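Local atomic coordinates of C2 toxin component I (Clostridium botulinum, PDB entry 2J3X), a protein that catalyses ADP-ribosylation, probably of actin inside intoxicated cells, as the enzymatic component of a binary clostridial toxin. Residues Pro161-Thr166 and Lys206-Ile211; Leu61-Thr66 and Ile406-Asn411; Ala88-Thr93 and Thr171-Val176; Ser262-Asn267 and Leu344-Thr349. The protein carries 2 engineered substitutions. One frame throughout, in Å; residues are numbered along the deposited sequence.

How the interactions relate
Interaction 1 is the most regular of the four: two parallel strands inside the large mixed sheet, buried, with backbone bonds, aliphatic side chains and one tyrosine ring. Interaction 3 reaches the same sheet at one of its two outermost strands, 175-178, where a helix end and an asparagine take over and part of the contact is exposed. Interaction 2 is buried too; it joins a loop of the N-terminal half to a strand of the C-terminal half through serine hydroxyls and waters, with F62 on I406 beside them. Interaction 4 lies wholly in that second half, pairing leucine packing with an arginine held through water. Interactions 1 and 4 sit on opposite sides of the chain's centre, about 43 Å apart between centres.

Interaction 1. Residues Pro161-Thr166 and Lys206-Ile211; sequences PVIVKT and KDYILI
V162-T166 and K206-I211 run side by side as parallel strands, 4.7 Å apart at their axes and 30° askew, with V162, I163 and V164 paired to I209, L210 and I211. Four backbone bonds alternate across the gap: I209 N to P161 O, I163 N to I209 O, I211 N to I163 O at 2.8 Å, and K165 N to I211 O. The last two are the straightest.

On one face I163 does most of the work. Its CG1 lies anti to the carbonyl carbon (chi1 -67°), and from there CD1 lies over a face of the Y208 ring, displaced toward the rim; I163 CD1 is 3.5 Å from Y208 CG, a CH-pi contact. Its other branch turns to the next residue, I163 CG2 meeting L210 CD1 at 3.7 Å. On the opposite face I211 CD1 reaches between two valines, 4.1 Å from V164 CG2 and 4.2 Å from V162 CB.

R116 makes a cation-pi contact with Y208. The pair is interior to the mixed sheet: strand 98-102 continues it beyond 162-168, strand 191-203 beyond 206-216, and helix 126-136 packs on the face of I209 and I211.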
loop_
_atom_site.group_PDB
_atom_site.type_symbol
_atom_site.label_atom_id
_atom_site.label_comp_id
_atom_site.label_asym_id
_atom_site.label_seq_id
_atom_site.Cartn_x
_atom_site.Cartn_y
_atom_site.Cartn_z
ATOM N N PRO A 161 -2.155 -16.221 14.449
ATOM C CA PRO A 161 -2.445 -17.548 13.912
ATOM C C PRO A 161 -2.033 -17.775 12.451
ATOM O O PRO A 161 -2.352 -18.808 11.907
ATOM C CB PRO A 161 -3.959 -17.655 14.072
ATOM C CG PRO A 161 -4.421 -16.223 13.862
ATOM C CD PRO A 161 -3.410 -15.408 14.606
ATOM N N VAL A 162 -1.363 -16.798 11.844
ATOM C CA VAL A 162 -0.761 -17.003 10.503
ATOM C C VAL A 162 0.732 -16.755 10.553
ATOM O O VAL A 162 1.233 -15.933 11.362
ATOM C CB VAL A 162 -1.409 -16.096 9.409
ATOM C CG1 VAL A 162 -2.935 -16.309 9.449
ATOM C CG2 VAL A 162 -0.990 -14.637 9.611
ATOM N N ILE A 163 1.449 -17.446 9.673
ATOM C CA ILE A 163 2.920 -17.300 9.547
ATOM C C ILE A 163 3.125 -17.108 8.054
ATOM O O ILE A 163 2.600 -17.868 7.278
ATOM C CB ILE A 163 3.678 -18.559 10.044
ATOM C CG1 ILE A 163 3.528 -18.757 11.566
ATOM C CG2 ILE A 163 5.181 -18.446 9.774
ATOM C CD1 ILE A 163 3.849 -20.181 11.939
ATOM N N VAL A 164 3.869 -16.069 7.648
ATOM C CA VAL A 164 4.154 -15.859 6.268
ATOM C C VAL A 164 5.625 -16.057 5.999
ATOM O O VAL A 164 6.433 -15.303 6.511
ATOM C CB VAL A 164 3.729 -14.393 5.867
ATOM C CG1 VAL A 164 3.931 -14.154 4.360
ATOM C CG2 VAL A 164 2.232 -14.175 6.252
ATOM N N LYS A 165 5.945 -17.087 5.227
ATOM C CA LYS A 165 7.360 -17.477 4.934
ATOM C C LYS A 165 7.664 -17.056 3.490
ATOM O O LYS A 165 6.802 -17.202 2.611
ATOM C CB LYS A 165 7.492 -19.001 5.059
ATOM C CG LYS A 165 8.909 -19.522 4.941
ATOM C CD LYS A 165 8.937 -21.044 5.203
ATOM C CE LYS A 165 10.309 -21.566 5.079
ATOM N NZ LYS A 165 10.179 -23.058 5.381
ATOM N N THR A 166 8.831 -16.473 3.268
ATOM C CA THR A 166 9.202 -16.015 1.953
ATOM C C THR A 166 10.703 -16.199 1.753
ATOM O O THR A 166 11.416 -16.559 2.666
ATOM C CB THR A 166 8.792 -14.531 1.708
ATOM O OG1 THR A 166 8.914 -14.237 0.307
ATOM C CG2 THR A 166 9.677 -13.575 2.497
ATOM N N LYS A 206 1.194 -25.727 18.789
ATOM C CA LYS A 206 0.194 -24.704 18.416
ATOM C C LYS A 206 -0.117 -24.752 16.914
ATOM O O LYS A 206 0.771 -25.049 16.142
ATOM C CB LYS A 206 0.699 -23.321 18.850
ATOM C CG LYS A 206 0.948 -23.247 20.382
ATOM C CD LYS A 206 0.591 -21.862 20.919
ATOM C CE LYS A 206 0.445 -21.866 22.433
ATOM N NZ LYS A 206 1.761 -22.222 23.079
ATOM N N ASP A 207 -1.358 -24.443 16.496
ATOM C CA ASP A 207 -1.737 -24.447 15.068
ATOM C C ASP A 207 -1.757 -23.085 14.378
ATOM O O ASP A 207 -2.152 -22.064 14.992
ATOM C CB ASP A 207 -3.088 -25.077 14.866
ATOM C CG ASP A 207 -3.052 -26.571 15.194
ATOM O OD1 ASP A 207 -2.183 -26.990 15.978
ATOM O OD2 ASP A 207 -3.867 -27.306 14.669
ATOM N N TYR A 208 -1.326 -23.104 13.109
ATOM C CA TYR A 208 -1.140 -21.870 12.326
ATOM C C TYR A 208 -1.512 -22.143 10.900
ATOM O O TYR A 208 -1.369 -23.269 10.384
ATOM C CB TYR A 208 0.345 -21.431 12.315
ATOM C CG TYR A 208 0.925 -21.178 13.653
ATOM C CD1 TYR A 208 1.498 -22.215 14.406
ATOM C CD2 TYR A 208 0.972 -19.860 14.176
ATOM C CE1 TYR A 208 2.079 -21.937 15.684
ATOM C CE2 TYR A 208 1.562 -19.593 15.430
ATOM C CZ TYR A 208 2.089 -20.622 16.172
ATOM O OH TYR A 208 2.687 -20.384 17.415
ATOM N N ILE A 209 -1.980 -21.114 10.209
ATOM C CA ILE A 209 -1.957 -21.199 8.754
ATOM C C ILE A 209 -0.562 -20.701 8.306
ATOM O O ILE A 209 -0.177 -19.551 8.573
ATOM C CB ILE A 209 -3.063 -20.355 8.104
ATOM C CG1 ILE A 209 -4.445 -20.996 8.411
ATOM C CG2 ILE A 209 -2.876 -20.321 6.536
ATOM C CD1 ILE A 209 -5.653 -20.181 7.860
ATOM N N LEU A 210 0.190 -21.590 7.633
ATOM C CA LEU A 210 1.531 -21.263 7.118
ATOM C C LEU A 210 1.320 -20.897 5.661
ATOM O O LEU A 210 0.852 -21.702 4.847
ATOM C CB LEU A 210 2.456 -22.479 7.239
ATOM C CG LEU A 210 3.857 -22.322 6.627
ATOM C CD1 LEU A 210 4.679 -21.209 7.365
ATOM C CD2 LEU A 210 4.542 -23.732 6.717
ATOM N N ILE A 211 1.693 -19.669 5.349
ATOM C CA ILE A 211 1.519 -19.118 4.015
ATOM C C ILE A 211 2.880 -18.987 3.393
ATOM O O ILE A 211 3.792 -18.386 3.998
ATOM C CB ILE A 211 0.855 -17.722 4.084
ATOM C CG1 ILE A 211 -0.538 -17.818 4.718
ATOM C CG2 ILE A 211 0.884 -17.026 2.664
ATOM C CD1 ILE A 211 -1.033 -16.474 5.268
#

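Interaction 2. Residues Leu61-Thr66 and Ile406-Asn411. With SO4 (sulfate ion), chain U.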
loop_
_atom_site.group_PDB
_atom_site.type_symbol
_atom_site.label_atom_id
_atom_site.label_comp_id
_atom_site.label_asym_id
_atom_site.label_seq_id
_atom_site.Cartn_x
_atom_site.Cartn_y
_atom_site.Cartn_z
ATOM N N LEU A 61 4.438 8.430 3.385
ATOM C CA LEU A 61 4.095 8.099 1.982
ATOM C C LEU A 61 2.739 8.734 1.593
ATOM O O LEU A 61 2.388 8.851 0.411
ATOM C CB LEU A 61 3.965 6.572 1.826
ATOM C CG LEU A 61 5.188 5.756 2.290
ATOM C CD1 LEU A 61 4.771 4.231 2.045
ATOM C CD2 LEU A 61 6.351 6.130 1.455
ATOM N N PHE A 62 1.929 9.060 2.633
ATOM C CA PHE A 62 0.541 9.538 2.468
ATOM C C PHE A 62 0.369 10.915 3.130
ATOM O O PHE A 62 -0.675 11.215 3.710
ATOM C CB PHE A 62 -0.451 8.508 3.046
ATOM C CG PHE A 62 -0.296 7.141 2.391
ATOM C CD1 PHE A 62 -0.646 6.939 1.038
ATOM C CD2 PHE A 62 0.358 6.115 3.106
ATOM C CE1 PHE A 62 -0.404 5.623 0.428
ATOM C CE2 PHE A 62 0.614 4.864 2.493
ATOM C CZ PHE A 62 0.222 4.639 1.190
ATOM N N SER A 63 1.451 11.708 3.067
ATOM C CA SER A 63 1.442 13.101 3.472
ATOM C C SER A 63 1.928 13.924 2.290
ATOM O O SER A 63 2.711 13.435 1.441
ATOM C CB SER A 63 2.371 13.296 4.665
ATOM O OG SER A 63 1.973 12.469 5.769
ATOM N N SER A 64 1.457 15.171 2.181
ATOM C CA SER A 64 1.819 16.003 1.015
ATOM C C SER A 64 3.346 16.325 0.969
ATOM O O SER A 64 4.000 16.424 2.020
ATOM C CB SER A 64 1.062 17.344 0.993
ATOM O OG SER A 64 1.582 18.197 2.005
ATOM N N LEU A 65 3.869 16.585 -0.237
ATOM C CA LEU A 65 5.279 17.018 -0.389
ATOM C C LEU A 65 5.501 18.339 0.385
ATOM O O LEU A 65 6.566 18.533 0.980
ATOM C CB LEU A 65 5.693 17.110 -1.891
ATOM C CG LEU A 65 5.375 15.750 -2.590
ATOM C CD1 LEU A 65 5.498 15.818 -4.132
ATOM C CD2 LEU A 65 6.240 14.649 -2.092
ATOM N N THR A 66 4.496 19.214 0.418
ATOM C CA THR A 66 4.554 20.411 1.288
ATOM C C THR A 66 4.806 20.071 2.754
ATOM O O THR A 66 5.679 20.663 3.400
ATOM C CB THR A 66 3.257 21.223 1.161
ATOM O OG1 THR A 66 3.142 21.658 -0.185
ATOM C CG2 THR A 66 3.321 22.475 2.048
ATOM N N ILE A 406 -3.632 4.983 9.139
ATOM C CA ILE A 406 -2.375 5.693 9.199
ATOM C C ILE A 406 -2.601 6.993 9.917
ATOM O O ILE A 406 -3.758 7.373 10.176
ATOM C CB ILE A 406 -1.840 6.019 7.784
ATOM C CG1 ILE A 406 -2.809 6.969 7.018
ATOM C CG2 ILE A 406 -1.585 4.722 6.963
ATOM C CD1 ILE A 406 -2.148 7.679 5.823
ATOM N N THR A 407 -1.519 7.700 10.192
ATOM C CA THR A 407 -1.665 9.043 10.703
ATOM C C THR A 407 -0.991 9.959 9.714
ATOM O O THR A 407 0.256 10.005 9.714
ATOM C CB THR A 407 -0.929 9.168 12.065
ATOM O OG1 THR A 407 -1.421 8.191 12.998
ATOM C CG2 THR A 407 -1.068 10.567 12.640
ATOM N N SER A 408 -1.766 10.729 8.924
ATOM C CA SER A 408 -1.168 11.607 7.894
ATOM C C SER A 408 -0.705 12.923 8.534
ATOM O O SER A 408 -1.358 13.433 9.470
ATOM C CB SER A 408 -2.159 11.922 6.799
ATOM O OG SER A 408 -1.594 12.673 5.705
ATOM N N ILE A 409 0.413 13.455 8.048
ATOM C CA ILE A 409 0.922 14.707 8.589
ATOM C C ILE A 409 0.488 15.818 7.688
ATOM O O ILE A 409 0.849 15.822 6.495
ATOM C CB ILE A 409 2.460 14.661 8.730
ATOM C CG1 ILE A 409 2.841 13.693 9.857
ATOM C CG2 ILE A 409 2.965 16.048 9.067
ATOM C CD1 ILE A 409 3.398 12.446 9.390
ATOM N N ILE A 410 -0.342 16.745 8.201
ATOM C CA ILE A 410 -1.009 17.723 7.333
ATOM C C ILE A 410 -0.140 18.961 7.324
ATOM O O ILE A 410 0.080 19.563 6.267
ATOM C CB ILE A 410 -2.483 18.076 7.821
ATOM C CG1 ILE A 410 -3.314 16.791 8.089
ATOM C CG2 ILE A 410 -3.183 18.971 6.841
ATOM C CD1 ILE A 410 -3.547 15.846 6.879
ATOM N N ASN A 411 0.341 19.349 8.497
ATOM C CA ASN A 411 1.243 20.501 8.598
ATOM C C ASN A 411 2.007 20.450 9.901
ATOM O O ASN A 411 1.959 19.456 10.609
ATOM C CB ASN A 411 0.481 21.832 8.408
ATOM C CG ASN A 411 -0.571 22.073 9.499
ATOM O OD1 ASN A 411 -0.302 21.879 10.681
ATOM N ND2 ASN A 411 -1.782 22.423 9.080
HETATM S S SO4 U . 5.617 23.873 -1.368
HETATM O O1 SO4 U . 6.069 24.087 0.010
HETATM O O2 SO4 U . 6.349 22.813 -2.100
HETATM O O3 SO4 U . 4.191 23.515 -1.322
HETATM O O4 SO4 U . 5.758 25.121 -2.130
HETATM O O HOH W 1 -0.458 15.960 4.097
HETATM O O HOH W 2 -0.673 18.652 3.693
#
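S63 and S408 lie at the tight end of this contact, where the loop leading into helix 65-73 presses on strand 397-411. S408 OG stands anti to its own backbone nitrogen (chi1 -175°), which carries it across to F62 O for a short bond of 2.6 Å, the donor tilted 18° from the carbonyl plane. On the loop side S63 plays acceptor: its OG receives I409 N at 2.9 Å along a nearly straight path, and it also bonds D59 O, so this hydroxyl has a partner for each of its roles. Beside the serines the packing turns apolar. I406 CD1 presses on F62 CB at 3.4 Å, the two side chains meeting at about a right angle, while the rings of F144 and F62 meet edge-to-face.

Toward S64 the segments separate and water fills in. One water accepts a hydrogen bond from S64 N and donates to I409 O at 2.7 Å; a second links S64 OG to I410 O.

S64 occupies the N-cap of helix 65-73, its hydroxyl bonded to A67 N, and farther along strand 397-411, I410 and N411 both face T414 as a classic beta bulge. A capped helix start is thus docked on a bulged strand, joining the two ADP-ribosyltransferase-like halves of the chain, an arrangement consistent with the VIP2 type of toxin.

Interaction 3. Residues Ala88-Thr93 and Thr171-Val176; sequences ALLKNT and TFDYGV
Y174 and N92 meet through their first torsions: the tyrosine CG sits between its backbone nitrogen and carbonyl carbon (chi1 79°), while the asparagine CG lies opposite its nitrogen (chi1 -154°), and the amide comes to rest over the ring. The setting is the edge of the mixed sheet in the N-terminal ADP-ribosyltransferase-like half, where a turn leaving helix 77-90 docks beside strand 175-178, with a single backbone bridge between T93 and D173.

N92 ND2 lies 3.4 Å above the ring plane of Y174, offset toward its rim, the two planes 30° apart. The same nitrogen donates to Y174 O at 2.9 Å, approaching from above the carbonyl plane, and N92 O takes Y174 N at the same length. One residue thus clasps both backbone polar atoms of the tyrosine, and T93 C closes on the ring's edge. The polar ends are held from outside: N92 OD1 by K32, Y174 OH by E25, D173 OD2 by N188.

On the more exposed side, a water donates to both L90 O and D173 OD1, and T93 CG2 comes up to the same carboxylate oxygen at 3.3 Å. At the inner end L89 CD2 pushes to 3.2 Å from G175 N.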
loop_
_atom_site.group_PDB
_atom_site.type_symbol
_atom_site.label_atom_id
_atom_site.label_comp_id
_atom_site.label_asym_id
_atom_site.label_seq_id
_atom_site.Cartn_x
_atom_site.Cartn_y
_atom_site.Cartn_z
ATOM N N ALA A 88 21.254 3.620 5.171
ATOM C CA ALA A 88 22.054 2.495 5.712
ATOM C C ALA A 88 21.736 1.202 4.945
ATOM O O ALA A 88 22.627 0.411 4.576
ATOM C CB ALA A 88 21.760 2.326 7.212
ATOM N N LEU A 89 20.469 1.012 4.608
ATOM C CA LEU A 89 20.090 -0.218 3.878
ATOM C C LEU A 89 20.700 -0.276 2.459
ATOM O O LEU A 89 21.028 -1.343 1.971
ATOM C CB LEU A 89 18.553 -0.360 3.827
ATOM C CG LEU A 89 17.893 -0.616 5.183
ATOM C CD1 LEU A 89 16.350 -0.519 5.000
ATOM C CD2 LEU A 89 18.217 -2.035 5.645
ATOM N N LEU A 90 20.806 0.887 1.797
ATOM C CA LEU A 90 21.317 0.965 0.412
ATOM C C LEU A 90 22.763 0.501 0.337
ATOM O O LEU A 90 23.237 0.109 -0.730
ATOM C CB LEU A 90 21.225 2.418 -0.105
ATOM C CG LEU A 90 20.103 2.737 -1.078
ATOM C CD1 LEU A 90 18.967 1.738 -1.014
ATOM C CD2 LEU A 90 19.634 4.190 -0.951
ATOM N N LYS A 91 23.447 0.551 1.475
ATOM C CA LYS A 91 24.889 0.294 1.539
ATOM C C LYS A 91 25.211 -1.195 1.651
ATOM O O LYS A 91 26.371 -1.596 1.599
ATOM C CB LYS A 91 25.483 1.059 2.719
ATOM C CG LYS A 91 25.602 2.585 2.450
ATOM C CD LYS A 91 26.033 3.368 3.685
ATOM C CE LYS A 91 26.381 4.849 3.341
ATOM N NZ LYS A 91 26.951 5.536 4.578
ATOM N N ASN A 92 24.190 -2.033 1.773
ATOM C CA ASN A 92 24.413 -3.409 2.167
ATOM C C ASN A 92 23.527 -4.348 1.388
ATOM O O ASN A 92 22.317 -4.265 1.494
ATOM C CB ASN A 92 24.113 -3.494 3.665
ATOM C CG ASN A 92 24.843 -4.617 4.354
ATOM O OD1 ASN A 92 26.062 -4.742 4.210
ATOM N ND2 ASN A 92 24.137 -5.368 5.182
ATOM N N THR A 93 24.099 -5.230 0.564
ATOM C CA THR A 93 23.283 -6.072 -0.300
ATOM C C THR A 93 23.542 -7.564 -0.086
ATOM O O THR A 93 24.712 -7.974 0.107
ATOM C CB THR A 93 23.525 -5.757 -1.775
ATOM O OG1 THR A 93 24.925 -5.853 -2.068
ATOM C CG2 THR A 93 23.086 -4.309 -2.098
ATOM N N THR A 171 21.203 -9.947 -3.754
ATOM C CA THR A 171 21.439 -8.558 -4.176
ATOM C C THR A 171 20.488 -7.552 -3.515
ATOM O O THR A 171 20.736 -6.345 -3.602
ATOM C CB THR A 171 21.454 -8.303 -5.729
ATOM O OG1 THR A 171 20.123 -8.252 -6.211
ATOM C CG2 THR A 171 22.250 -9.369 -6.513
ATOM N N PHE A 172 19.404 -8.018 -2.878
ATOM C CA PHE A 172 18.497 -7.057 -2.214
ATOM C C PHE A 172 19.166 -6.377 -1.033
ATOM O O PHE A 172 19.967 -6.969 -0.350
ATOM C CB PHE A 172 17.258 -7.773 -1.716
ATOM C CG PHE A 172 16.175 -7.894 -2.714
ATOM C CD1 PHE A 172 16.461 -8.146 -4.062
ATOM C CD2 PHE A 172 14.852 -7.854 -2.295
ATOM C CE1 PHE A 172 15.424 -8.331 -4.984
ATOM C CE2 PHE A 172 13.821 -8.055 -3.217
ATOM C CZ PHE A 172 14.119 -8.276 -4.544
ATOM N N ASP A 173 18.845 -5.094 -0.797
ATOM C CA ASP A 173 19.418 -4.332 0.307
ATOM C C ASP A 173 18.902 -4.905 1.590
ATOM O O ASP A 173 17.748 -5.375 1.662
ATOM C CB ASP A 173 18.939 -2.868 0.266
ATOM C CG ASP A 173 19.337 -2.150 -1.010
ATOM O OD1 ASP A 173 20.344 -2.500 -1.650
ATOM O OD2 ASP A 173 18.602 -1.227 -1.409
ATOM N N TYR A 174 19.733 -4.864 2.625
ATOM C CA TYR A 174 19.351 -5.383 3.929
ATOM C C TYR A 174 20.187 -4.870 5.055
ATOM O O TYR A 174 21.353 -4.501 4.867
ATOM C CB TYR A 174 19.350 -6.924 3.986
ATOM C CG TYR A 174 20.750 -7.512 4.149
ATOM C CD1 TYR A 174 21.646 -7.471 3.088
ATOM C CD2 TYR A 174 21.144 -8.143 5.352
ATOM C CE1 TYR A 174 22.960 -8.011 3.209
ATOM C CE2 TYR A 174 22.444 -8.704 5.501
ATOM C CZ TYR A 174 23.332 -8.619 4.423
ATOM O OH TYR A 174 24.585 -9.179 4.522
ATOM N N GLY A 175 19.577 -4.893 6.235
ATOM C CA GLY A 175 20.216 -4.660 7.486
ATOM C C GLY A 175 19.922 -5.853 8.347
ATOM O O GLY A 175 19.140 -6.741 7.951
ATOM N N VAL A 176 20.575 -5.893 9.496
ATOM C CA VAL A 176 20.350 -6.965 10.470
ATOM C C VAL A 176 20.040 -6.372 11.809
ATOM O O VAL A 176 20.730 -5.446 12.284
ATOM C CB VAL A 176 21.565 -7.950 10.559
ATOM C CG1 VAL A 176 21.292 -9.002 11.675
ATOM C CG2 VAL A 176 21.759 -8.636 9.183
HETATM O O HOH W 3 21.605 -1.017 -3.238
#

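Interaction 4. Residues Ser262-Asn267 and Leu344-Thr349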
loop_
_atom_site.group_PDB
_atom_site.type_symbol
_atom_site.label_atom_id
_atom_site.label_comp_id
_atom_site.label_asym_id
_atom_site.label_seq_id
_atom_site.Cartn_x
_atom_site.Cartn_y
_atom_site.Cartn_z
ATOM N N SER A 262 -23.065 14.699 -13.635
ATOM C CA SER A 262 -24.463 14.688 -13.086
ATOM C C SER A 262 -25.355 13.748 -13.862
ATOM O O SER A 262 -26.063 12.920 -13.268
ATOM C CB SER A 262 -25.069 16.081 -13.014
ATOM O OG SER A 262 -24.331 16.839 -12.066
ATOM N N TYR A 263 -25.293 13.849 -15.185
ATOM C CA TYR A 263 -26.058 13.024 -16.081
ATOM C C TYR A 263 -25.805 11.560 -15.819
ATOM O O TYR A 263 -26.735 10.771 -15.600
ATOM C CB TYR A 263 -25.710 13.389 -17.527
ATOM C CG TYR A 263 -26.456 12.673 -18.635
ATOM C CD1 TYR A 263 -27.834 12.921 -18.866
ATOM C CD2 TYR A 263 -25.789 11.788 -19.494
ATOM C CE1 TYR A 263 -28.510 12.281 -19.886
ATOM C CE2 TYR A 263 -26.462 11.154 -20.549
ATOM C CZ TYR A 263 -27.846 11.419 -20.733
ATOM O OH TYR A 263 -28.527 10.819 -21.768
ATOM N N LEU A 264 -24.531 11.187 -15.804
ATOM C CA LEU A 264 -24.168 9.793 -15.554
ATOM C C LEU A 264 -24.561 9.327 -14.150
ATOM O O LEU A 264 -25.039 8.210 -13.995
ATOM C CB LEU A 264 -22.663 9.543 -15.856
ATOM C CG LEU A 264 -22.397 9.453 -17.375
ATOM C CD1 LEU A 264 -20.842 9.507 -17.629
ATOM C CD2 LEU A 264 -23.016 8.213 -18.091
ATOM N N ARG A 265 -24.374 10.181 -13.155
ATOM C CA ARG A 265 -24.712 9.823 -11.775
ATOM C C ARG A 265 -26.229 9.697 -11.591
ATOM O O ARG A 265 -26.701 9.050 -10.644
ATOM C CB ARG A 265 -24.110 10.843 -10.809
ATOM C CG ARG A 265 -22.602 10.602 -10.581
ATOM C CD ARG A 265 -21.897 11.860 -10.074
ATOM N NE ARG A 265 -20.424 11.762 -10.128
ATOM C CZ ARG A 265 -19.595 12.746 -9.794
ATOM N NH1 ARG A 265 -20.082 13.912 -9.370
ATOM N NH2 ARG A 265 -18.270 12.578 -9.877
ATOM N N ASN A 266 -26.980 10.313 -12.506
ATOM C CA ASN A 266 -28.443 10.234 -12.484
ATOM C C ASN A 266 -28.984 9.224 -13.495
ATOM O O ASN A 266 -30.104 9.379 -13.966
ATOM C CB ASN A 266 -29.083 11.612 -12.754
ATOM C CG ASN A 266 -28.748 12.657 -11.686
ATOM O OD1 ASN A 266 -28.761 12.389 -10.477
ATOM N ND2 ASN A 266 -28.481 13.876 -12.140
ATOM N N ASN A 267 -28.192 8.206 -13.852
ATOM C CA ASN A 267 -28.607 7.189 -14.823
ATOM C C ASN A 267 -29.131 7.728 -16.164
ATOM O O ASN A 267 -30.025 7.132 -16.783
ATOM C CB ASN A 267 -29.613 6.203 -14.190
ATOM C CG ASN A 267 -29.933 5.005 -15.103
ATOM O OD1 ASN A 267 -29.069 4.514 -15.864
ATOM N ND2 ASN A 267 -31.189 4.518 -15.027
ATOM N N LEU A 344 -20.210 5.867 -11.298
ATOM C CA LEU A 344 -21.088 5.918 -12.473
ATOM C C LEU A 344 -20.561 6.803 -13.598
ATOM O O LEU A 344 -20.707 6.463 -14.746
ATOM C CB LEU A 344 -22.506 6.370 -12.050
ATOM C CG LEU A 344 -23.314 5.295 -11.306
ATOM C CD1 LEU A 344 -24.728 5.852 -10.976
ATOM C CD2 LEU A 344 -23.405 4.059 -12.152
ATOM N N SER A 345 -19.901 7.890 -13.247
ATOM C CA SER A 345 -19.254 8.743 -14.207
ATOM C C SER A 345 -17.765 8.341 -14.388
ATOM O O SER A 345 -17.256 7.439 -13.705
ATOM C CB SER A 345 -19.291 10.202 -13.754
ATOM O OG SER A 345 -18.994 11.059 -14.856
ATOM N N PHE A 346 -17.097 9.055 -15.280
ATOM C CA PHE A 346 -15.608 9.012 -15.354
ATOM C C PHE A 346 -15.052 9.447 -14.002
ATOM O O PHE A 346 -15.682 10.268 -13.304
ATOM C CB PHE A 346 -15.130 9.963 -16.453
ATOM C CG PHE A 346 -15.747 9.667 -17.778
ATOM C CD1 PHE A 346 -15.237 8.660 -18.593
ATOM C CD2 PHE A 346 -16.914 10.372 -18.199
ATOM C CE1 PHE A 346 -15.866 8.344 -19.813
ATOM C CE2 PHE A 346 -17.531 10.084 -19.405
ATOM C CZ PHE A 346 -17.001 9.088 -20.243
ATOM N N SER A 347 -13.880 8.954 -13.623
ATOM C CA SER A 347 -13.359 9.363 -12.323
ATOM C C SER A 347 -11.877 9.658 -12.393
ATOM O O SER A 347 -11.142 8.956 -13.109
ATOM C CB SER A 347 -13.685 8.352 -11.216
ATOM O OG SER A 347 -13.123 7.075 -11.458
ATOM N N SER A 348 -11.472 10.728 -11.703
ATOM C CA SER A 348 -10.077 11.146 -11.686
ATOM C C SER A 348 -9.299 10.456 -10.561
ATOM O O SER A 348 -9.772 10.275 -9.417
ATOM C CB SER A 348 -9.961 12.665 -11.525
ATOM O OG SER A 348 -10.445 12.965 -10.269
ATOM N N THR A 349 -8.060 10.092 -10.906
ATOM C CA THR A 349 -7.098 9.551 -9.939
ATOM C C THR A 349 -5.816 10.279 -10.249
ATOM O O THR A 349 -5.725 10.964 -11.275
ATOM C CB THR A 349 -6.848 8.008 -10.172
ATOM O OG1 THR A 349 -6.151 7.828 -11.426
ATOM C CG2 THR A 349 -8.160 7.214 -10.185
HETATM O O HOH W 4 -16.322 10.801 -10.706
HETATM O O HOH W 5 -19.367 8.820 -10.466
#
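F346 O accepts a hydrogen bond from a water at 2.7 Å, and that water accepts one from R265 NH2 at 2.8 Å, so the arginine's polar link to L344-T349 runs through solvent. A second water accepts from R265 NE and from S345 N at 3.0 Å. Both waters lie at the edge of the guanidinium, in its plane; the chain is extended from CG to NE, which brings R265 NE to 4.1 Å from S345 CB, at an oblique approach.

Behind these waters the contact is apolar. L264, with CG anti to its carbonyl carbon (chi1 -77°), sends CD1 obliquely to F346 CE2 at 3.8 Å, and S345 OG lies 3.7 Å from the same methyl; that hydroxyl is bonded to N261. L344 comes up against the helix end, its CB 3.7 Å from L264 O and its CD1 near R265 O.

The helix stops here in a Schellman motif, with N267 at positive phi as the C-prime residue. S347, S348 and T349 lie in the Ser-Thr-Ser region expected of this toxin class, and R299 bonds S348 O. The chemistry implies a joint of L264 against F346 and S345, with L344 lying on the carbonyls of the helix end and an arginine whose guanidinium is tied to the backbone through two waters in its plane.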